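Local coordinates for protein L-lactate dehydrogenase (PDB 4UUL) that is an NAD-dependent lactate dehydrogenase of the malate dehydrogenase family, interconverting pyruvate and L-lactate, at residues G14-G17 against Y18-H22; L40-P43 against P44-N47; F238-A241 against A242-T245. The protein carries 1 engineered substitution. All coordinates share one frame; numbering follows the deposited sequence.

Contact 1: residues G14-G17 against Y18-H22; sequences GQIG and YILSH
Gly14 and Tyr18 join at the first turn of helix 15-25, where Tyr18 N donates to Gly14 O over 2.9 Å and Gly14 takes the N-cap position. Leu20 N then closes on Ile16 O at 2.8 Å, and Ile19 N pairs with Gln15 O. The tight side is the buried one, where the residues of the second turn crowd two carbonyls. Ser21 bonds to Gly17 O through its backbone N; in the conformer described, its hydroxyl, swung back between N and carbonyl carbon (chi1 61°), sets OG 2.8 Å from Gly17 O and 3.0 Å from Tyr18 O, so that one proton has two acceptors to choose from. His22 adds a side-chain bond to that second carbonyl, ND1 lying 2.9 Å from Tyr18 O with the oxygen in the plane of the ring. Ser21 and His22 are backed by Leu52 of helix 46-57, while Tyr18 OH bonds to Glu55 and its ring makes a cation-pi contact with Arg236 of the second subunit.

Gln15 is partly exposed, yet a bend at chi2 (51°) turns its amide back alongside Tyr18, its plane 79° from the ring, with OE1 3.3 Å from Tyr18 CD2 and equally close to Ile19 CG1. The loose spot is at Ile16, whose CG2 merely approaches Leu20 CD2, at 4.4 Å. Gln15 and Ile16 both contact NADH in the coenzyme-bound protein. The glycine-rich turn of this Rossmann unit therefore sets an N-terminal helix end, with its partial positive charge, at the nucleotide site, where it would suit the pyrophosphate, as in related dehydrogenases.

Contact 2: residues L40-P43 against P44-N47; sequences LDIP and PAMN
Ile42 lies obliquely against the ring of Pro44, at the point where the chain leaves strand 35-40 and turns into helix 46-57. Its CB and ethyl branch run along that ring. CB sits 3.9 Å from Pro44 CD; CG1, held between the backbone N and the carbonyl carbon (chi1 57°), comes to 3.7 Å from the same CD and also brushes Ala45 CB; the terminal CD1 lies 3.8 Å from Pro44 CD, with Pro44 CG little farther. Beneath this apolar edge two successive type I-like turns wind the backbone into the helix. Ala45 N donates to Ile42 O at 2.8 Å, and Met46 N donates to Pro43 O at 3.1 Å. Water 1 extends the turn, giving a proton to Pro43 O and accepting one from Asn47 N. The two adjoining prolines supply no N-H; Ala45 and Met46 give the first donors of the turn.

On the other flank, the methyl of Ala45 rests 3.6 Å from Asp41 CG. Asp41 OD1 takes the N-H of Ile42 at 2.8 Å on its anti lone pair, and Asp41 OD2 accepts from Ala13 N in the glycine-rich loop. Gripped through both oxygens, the carboxylate is kept oriented at the end of the second strand. Asp41 contacts NADH in the bound protein, consistent with the Rossmann-fold acid that receives the adenosine ribose hydroxyls and disfavours NADP.

Contact 3: residues F238-A241 against A242-T245; sequences FTSA and ASPT
Ala241 O is gripped twice by Thr245: Thr245 N donates to Ala241 O at 3.1 Å, and Thr245 OG1 donates to Ala241 O at 2.8 Å. The two donors arrive from opposite faces of the carbonyl plane: the N-H is tilted 24° from that plane, and the hydroxyl stands above the other face. Thr245 can deliver both because its OG1 is turned beside its own backbone N, opposite the carbonyl carbon (chi1 -64°). The hydroxyl proton is thus spent on the carbonyl of the N-cap residue, just before helix 242-257, and the buried oxygen of Ala241 is well satisfied.

Pro244 fills the turn between these partners. Its CG comes 3.4 Å from Ala241 O, lying against the same carbonyl that Thr245 holds. A proline is readily accommodated in a first helical turn, where its missing N-H costs no helical bond. On the side of Ser240, CB packs 3.7 Å from Pro244 CD and also against the hydroxyl of Ser243. The two serine hydroxyls do not meet directly; in the Ser240 conformer described, water 2 spans them, 3.0 Å from Ser240 OG and donating to Ser243 OG at 2.7 Å.

The amide protons at this helix start are taken up largely by the partner chain. Glu55 OE1 of the second subunit accepts from Ala241 N and Ser243 N, and Tyr18 OH of that subunit bonds to Ala242 N. A carboxylate there would interact favourably with the helix dipole. Within its own chain, Thr245 also packs on Trp23 of helix 15-25. A helix N-terminus that leans on the coenzyme-binding helix of its own chain while receiving an acid from the other subunit belongs to the dimer interface of this malate dehydrogenase-type fold.

Overall arrangement
Along the chain the three contacts follow in series. Contacts 1 and 2 belong to the NAD-binding domain: helix 15-25 connects strands 5-10 and 35-40 of the parallel sheet, and contact 2 opens where the second of these ends. Their centres are about 14 Å apart, with Gly14 N 4.1 Å from Asp41 OD2. Contact 3, in the C-terminal domain, has its centre about 10 Å from that of contact 1 and packs on it directly, Gln15 CG meeting Ala241 CB at 3.3 Å. Contacts 2 and 3 do not touch, their centres lying about 20 Å apart. Helix 15-25 thus contributes to the coenzyme site and touches both the C-terminal domain and the second subunit.

Contact 1: residues G14-G17 against Y18-H22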
ATOM      1  N   GLY B  14       9.038   8.352   6.048  1.00 15.19           N
ATOM      2  CA  GLY B  14       7.941   9.165   5.592  1.00 15.92           C
ATOM      3  C   GLY B  14       6.795   8.360   5.056  1.00 16.81           C
ATOM      4  O   GLY B  14       6.834   7.116   5.018  1.00 16.53           O
ATOM      5  N   GLN B  15       5.767   9.049   4.576  1.00 18.67           N
ATOM      6  CA  GLN B  15       4.579   8.327   4.111  1.00 20.10           C
ATOM      7  C   GLN B  15       4.840   7.469   2.869  1.00 15.75           C
ATOM      8  O   GLN B  15       4.314   6.372   2.759  1.00 17.12           O
ATOM      9  CB  GLN B  15       3.420   9.260   3.867  1.00 28.24           C
ATOM     10  CG  GLN B  15       2.148   8.473   3.635  1.00 38.83           C
ATOM     11  CD  GLN B  15       1.873   7.428   4.716  1.00 47.26           C
ATOM     12  OE1 GLN B  15       1.746   6.254   4.422  1.00 52.30           O
ATOM     13  NE2 GLN B  15       1.802   7.862   5.973  1.00 51.10           N
ATOM     14  N   ILE B  16       5.606   8.002   1.899  1.00 14.54           N
ATOM     15  CA  ILE B  16       5.921   7.201   0.741  1.00 13.72           C
ATOM     16  C   ILE B  16       6.690   5.952   1.192  1.00 14.26           C
ATOM     17  O   ILE B  16       6.369   4.811   0.800  1.00 14.58           O
ATOM     18  CB  ILE B  16       6.670   8.007  -0.311  1.00 14.40           C
ATOM     19  CG1 ILE B  16       5.709   9.042  -0.941  1.00 14.89           C
ATOM     20  CG2 ILE B  16       7.259   7.086  -1.332  1.00 15.76           C
ATOM     21  CD1 ILE B  16       6.398  10.092  -1.825  1.00 17.19           C
ATOM     22  N   GLY B  17       7.690   6.134   2.038  1.00 14.18           N
ATOM     23  CA  GLY B  17       8.465   4.998   2.469  1.00 14.22           C
ATOM     24  C   GLY B  17       7.655   3.919   3.157  1.00 13.73           C
ATOM     25  O   GLY B  17       7.902   2.714   3.005  1.00 14.20           O
ATOM     26  N   TYR B  18       6.718   4.383   3.960  1.00 13.61           N
ATOM     27  CA  TYR B  18       5.835   3.495   4.721  1.00 14.29           C
ATOM     28  C   TYR B  18       5.090   2.580   3.736  1.00 13.21           C
ATOM     29  O   TYR B  18       5.019   1.341   3.920  1.00 15.03           O
ATOM     30  CB  TYR B  18       4.862   4.334   5.511  1.00 15.77           C
ATOM     31  CG  TYR B  18       3.879   3.587   6.386  1.00 15.25           C
ATOM     32  CD1 TYR B  18       4.277   2.974   7.561  1.00 16.95           C
ATOM     33  CD2 TYR B  18       2.566   3.551   6.080  1.00 16.01           C
ATOM     34  CE1 TYR B  18       3.374   2.319   8.397  1.00 16.82           C
ATOM     35  CE2 TYR B  18       1.659   2.940   6.898  1.00 16.81           C
ATOM     36  CZ  TYR B  18       2.062   2.327   8.046  1.00 15.63           C
ATOM     37  OH  TYR B  18       1.110   1.781   8.840  1.00 16.68           O
ATOM     38  N   ILE B  19       4.451   3.174   2.732  1.00 12.79           N
ATOM     39  CA  ILE B  19       3.643   2.407   1.807  1.00 12.95           C
ATOM     40  C   ILE B  19       4.544   1.551   0.885  1.00 13.30           C
ATOM     41  O   ILE B  19       4.240   0.401   0.579  1.00 13.56           O
ATOM     42  CB  ILE B  19       2.655   3.300   0.992  1.00 15.05           C
ATOM     43  CG1 ILE B  19       1.743   4.078   1.927  1.00 17.94           C
ATOM     44  CG2 ILE B  19       1.888   2.481  -0.007  1.00 15.89           C
ATOM     45  CD1 ILE B  19       0.935   5.149   1.283  1.00 20.01           C
ATOM     46  N   LEU B  20       5.564   2.203   0.337  1.00 12.57           N
ATOM     47  CA  LEU B  20       6.460   1.525  -0.573  1.00 12.82           C
ATOM     48  C   LEU B  20       7.107   0.282   0.022  1.00 12.52           C
ATOM     49  O   LEU B  20       7.207  -0.756  -0.631  1.00 13.80           O
ATOM     50  CB  LEU B  20       7.502   2.541  -1.021  1.00 14.79           C
ATOM     51  CG  LEU B  20       8.517   2.192  -2.051  1.00 16.40           C
ATOM     52  CD1 LEU B  20       7.858   1.778  -3.381  1.00 16.78           C
ATOM     53  CD2 LEU B  20       9.479   3.402  -2.248  1.00 18.76           C
ATOM     54  N   SER B  21       7.590   0.410   1.235  1.00 12.59           N
ATOM     55  CA  SER B  21       8.206  -0.733   1.886  0.80 14.00           C
ATOM     56  C   SER B  21       7.244  -1.893   2.028  1.00 12.30           C
ATOM     57  O   SER B  21       7.611  -3.013   1.721  1.00 13.46           O
ATOM     58  CB  SER B  21       8.798  -0.350   3.243  0.80 16.18           C
ATOM     59  OG  SER B  21       7.801   0.129   4.133  0.80 16.61           O
ATOM     60  N   HIS B  22       6.020  -1.620   2.463  1.00 13.09           N
ATOM     61  CA  HIS B  22       5.066  -2.712   2.588  1.00 12.88           C
ATOM     62  C   HIS B  22       4.679  -3.323   1.234  1.00 12.45           C
ATOM     63  O   HIS B  22       4.560  -4.537   1.094  1.00 14.09           O
ATOM     64  CB  HIS B  22       3.813  -2.240   3.329  1.00 13.67           C
ATOM     65  CG  HIS B  22       3.957  -2.148   4.817  1.00 13.81           C
ATOM     66  ND1 HIS B  22       4.475  -1.053   5.458  1.00 14.61           N
ATOM     67  CD2 HIS B  22       3.640  -3.036   5.796  1.00 13.30           C
ATOM     68  CE1 HIS B  22       4.498  -1.287   6.764  1.00 15.24           C
ATOM     69  NE2 HIS B  22       4.006  -2.480   6.985  1.00 15.07           N
TER

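Contact 2: residues L40-P43 against P44-N47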
ATOM      1  N   LEU B  40      16.677   3.879   4.977  1.00 15.44           N
ATOM      2  CA  LEU B  40      17.531   4.960   5.415  1.00 15.80           C
ATOM      3  C   LEU B  40      16.727   6.182   5.778  1.00 15.44           C
ATOM      4  O   LEU B  40      15.826   6.591   5.039  1.00 15.87           O
ATOM      5  CB  LEU B  40      18.539   5.316   4.316  1.00 16.99           C
ATOM      6  CG  LEU B  40      19.489   6.481   4.558  1.00 17.74           C
ATOM      7  CD1 LEU B  40      20.442   6.193   5.715  1.00 19.84           C
ATOM      8  CD2 LEU B  40      20.264   6.857   3.283  1.00 19.28           C
ATOM      9  N   ASP B  41      17.059   6.787   6.924  1.00 16.69           N
ATOM     10  CA  ASP B  41      16.501   8.094   7.279  1.00 17.47           C
ATOM     11  C   ASP B  41      17.461   8.781   8.256  1.00 18.28           C
ATOM     12  O   ASP B  41      18.562   8.292   8.458  1.00 19.16           O
ATOM     13  CB  ASP B  41      15.040   7.988   7.759  1.00 18.55           C
ATOM     14  CG  ASP B  41      14.173   9.165   7.355  1.00 18.79           C
ATOM     15  OD1 ASP B  41      14.663  10.309   7.408  1.00 19.37           O
ATOM     16  OD2 ASP B  41      13.006   8.930   6.943  1.00 19.07           O
ATOM     17  N   ILE B  42      17.062   9.930   8.771  1.00 20.77           N
ATOM     18  CA  ILE B  42      17.914  10.714   9.627  1.00 22.17           C
ATOM     19  C   ILE B  42      17.591  10.440  11.092  1.00 22.76           C
ATOM     20  O   ILE B  42      16.515   9.941  11.416  1.00 21.87           O
ATOM     21  CB  ILE B  42      17.781  12.194   9.335  1.00 25.35           C
ATOM     22  CG1 ILE B  42      16.337  12.660   9.469  1.00 26.19           C
ATOM     23  CG2 ILE B  42      18.371  12.513   7.951  1.00 26.08           C
ATOM     24  CD1 ILE B  42      16.236  14.216   9.487  1.00 28.39           C
ATOM     25  N   PRO B  43      18.510  10.771  11.996  1.00 23.47           N
ATOM     26  CA  PRO B  43      18.311  10.393  13.391  1.00 26.49           C
ATOM     27  C   PRO B  43      16.972  10.800  14.009  1.00 25.52           C
ATOM     28  O   PRO B  43      16.421   9.969  14.749  1.00 26.96           O
ATOM     29  CB  PRO B  43      19.518  11.053  14.093  1.00 27.52           C
ATOM     30  CG  PRO B  43      20.567  11.052  13.065  1.00 28.59           C
ATOM     31  CD  PRO B  43      19.848  11.352  11.778  1.00 26.08           C
ATOM     32  N   PRO B  44      16.474  12.013  13.756  1.00 26.95           N
ATOM     33  CA  PRO B  44      15.188  12.367  14.373  1.00 27.55           C
ATOM     34  C   PRO B  44      14.013  11.493  13.919  1.00 26.00           C
ATOM     35  O   PRO B  44      12.942  11.505  14.558  1.00 28.33           O
ATOM     36  CB  PRO B  44      14.962  13.824  13.934  1.00 31.21           C
ATOM     37  CG  PRO B  44      16.283  14.326  13.460  1.00 32.23           C
ATOM     38  CD  PRO B  44      17.089  13.149  13.035  1.00 28.64           C
ATOM     39  N   ALA B  45      14.184  10.778  12.806  1.00 23.45           N
ATOM     40  CA  ALA B  45      13.114   9.970  12.241  1.00 23.50           C
ATOM     41  C   ALA B  45      13.191   8.535  12.694  1.00 24.09           C
ATOM     42  O   ALA B  45      12.356   7.724  12.306  1.00 23.71           O
ATOM     43  CB  ALA B  45      13.178  10.017  10.751  1.00 23.40           C
ATOM     44  N   MET B  46      14.183   8.204  13.503  1.00 24.23           N
ATOM     45  CA  MET B  46      14.434   6.791  13.747  1.00 24.45           C
ATOM     46  C   MET B  46      13.344   6.102  14.564  1.00 23.56           C
ATOM     47  O   MET B  46      13.059   4.944  14.315  1.00 23.18           O
ATOM     48  CB  MET B  46      15.820   6.546  14.342  1.00 29.54           C
ATOM     49  CG  MET B  46      16.917   6.720  13.287  1.00 36.40           C
ATOM     50  SD  MET B  46      16.726   5.822  11.710  1.00 46.69           S
ATOM     51  CE  MET B  46      17.338   4.214  12.194  1.00 48.47           C
ATOM     52  N   ASN B  47      12.696   6.788  15.498  1.00 24.04           N
ATOM     53  CA  ASN B  47      11.549   6.151  16.158  1.00 25.60           C
ATOM     54  C   ASN B  47      10.410   5.811  15.168  1.00 23.63           C
ATOM     55  O   ASN B  47       9.829   4.694  15.235  1.00 22.90           O
ATOM     56  CB  ASN B  47      11.039   7.000  17.293  1.00 31.41           C
ATOM     57  CG  ASN B  47      11.941   6.935  18.507  1.00 38.74           C
ATOM     58  OD1 ASN B  47      12.772   6.029  18.641  1.00 38.85           O
ATOM     59  ND2 ASN B  47      11.793   7.895  19.387  1.00 42.91           N
TER
HETATM   60  O   HOH W   1      13.926   9.198  16.702  1.00 39.59           O

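Contact 3: residues F238-A241 against A242-T245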
ATOM      1  N   PHE B 238      -1.784  16.993   3.481  1.00 38.11           N
ATOM      2  CA  PHE B 238      -0.420  16.529   3.215  1.00 36.71           C
ATOM      3  C   PHE B 238      -0.324  16.233   1.755  1.00 34.62           C
ATOM      4  O   PHE B 238      -1.352  16.063   1.093  1.00 35.86           O
ATOM      5  CB  PHE B 238      -0.101  15.251   3.989  1.00 35.14           C
ATOM      6  CG  PHE B 238      -0.309  15.384   5.460  1.00 39.58           C
ATOM      7  CD1 PHE B 238      -1.563  15.183   6.014  1.00 42.33           C
ATOM      8  CD2 PHE B 238       0.743  15.725   6.292  1.00 42.63           C
ATOM      9  CE1 PHE B 238      -1.763  15.316   7.381  1.00 44.94           C
ATOM     10  CE2 PHE B 238       0.549  15.844   7.658  1.00 46.54           C
ATOM     11  CZ  PHE B 238      -0.713  15.638   8.199  1.00 45.55           C
ATOM     12  N   THR B 239       0.893  16.151   1.237  1.00 34.72           N
ATOM     13  CA  THR B 239       1.081  15.826  -0.189  1.00 34.79           C
ATOM     14  C   THR B 239       0.763  14.380  -0.475  1.00 28.04           C
ATOM     15  O   THR B 239       0.631  13.592   0.430  1.00 27.64           O
ATOM     16  CB  THR B 239       2.515  16.119  -0.640  1.00 42.25           C
ATOM     17  OG1 THR B 239       3.431  15.358   0.146  1.00 46.10           O
ATOM     18  CG2 THR B 239       2.829  17.575  -0.451  1.00 45.15           C
ATOM     19  N   SER B 240       0.677  14.053  -1.758  1.00 23.93           N
ATOM     20  CA  SER B 240       0.348  12.712  -2.193  0.54 18.49           C
ATOM     21  C   SER B 240       1.408  11.714  -1.720  1.00 18.01           C
ATOM     22  O   SER B 240       2.579  12.053  -1.513  1.00 20.55           O
ATOM     23  CB  SER B 240       0.177  12.674  -3.713  0.54 15.94           C
ATOM     24  OG  SER B 240      -0.958  13.435  -4.141  0.54 16.80           O
ATOM     25  N   ALA B 241       0.967  10.486  -1.529  1.00 17.18           N
ATOM     26  CA  ALA B 241       1.844   9.412  -1.067  1.00 15.20           C
ATOM     27  C   ALA B 241       1.557   8.092  -1.793  1.00 13.87           C
ATOM     28  O   ALA B 241       2.440   7.494  -2.401  1.00 14.73           O
ATOM     29  CB  ALA B 241       1.779   9.268   0.425  1.00 17.78           C
ATOM     30  N   ALA B 242       0.312   7.612  -1.740  1.00 13.21           N
ATOM     31  CA  ALA B 242      -0.029   6.392  -2.425  1.00 13.49           C
ATOM     32  C   ALA B 242       0.159   6.486  -3.923  1.00 12.92           C
ATOM     33  O   ALA B 242       0.643   5.533  -4.522  1.00 13.10           O
ATOM     34  CB  ALA B 242      -1.439   5.970  -2.106  1.00 14.73           C
ATOM     35  N   SER B 243      -0.199   7.609  -4.544  1.00 13.41           N
ATOM     36  CA  SER B 243      -0.083   7.727  -5.996  1.00 13.05           C
ATOM     37  C   SER B 243       1.370   7.790  -6.502  1.00 11.73           C
ATOM     38  O   SER B 243       1.680   7.106  -7.471  1.00 11.96           O
ATOM     39  CB  SER B 243      -1.006   8.807  -6.585  1.00 14.34           C
ATOM     40  OG  SER B 243      -0.702  10.052  -6.032  1.00 16.04           O
ATOM     41  N   PRO B 244       2.266   8.575  -5.862  1.00 12.80           N
ATOM     42  CA  PRO B 244       3.677   8.468  -6.311  1.00 13.46           C
ATOM     43  C   PRO B 244       4.256   7.099  -6.024  1.00 11.85           C
ATOM     44  O   PRO B 244       5.086   6.632  -6.795  1.00 13.10           O
ATOM     45  CB  PRO B 244       4.391   9.585  -5.553  1.00 15.02           C
ATOM     46  CG  PRO B 244       3.488   9.959  -4.428  1.00 15.43           C
ATOM     47  CD  PRO B 244       2.085   9.693  -4.921  1.00 14.24           C
ATOM     48  N   THR B 245       3.815   6.439  -4.954  1.00 12.29           N
ATOM     49  CA  THR B 245       4.329   5.112  -4.656  1.00 12.62           C
ATOM     50  C   THR B 245       3.929   4.134  -5.757  1.00 11.78           C
ATOM     51  O   THR B 245       4.736   3.329  -6.229  1.00 12.35           O
ATOM     52  CB  THR B 245       3.823   4.618  -3.296  1.00 12.92           C
ATOM     53  OG1 THR B 245       4.326   5.448  -2.238  1.00 14.95           O
ATOM     54  CG2 THR B 245       4.282   3.210  -3.033  1.00 15.40           C
TER
HETATM   55  O   HOH W   2      -1.595  12.456  -6.886  1.00 18.54           O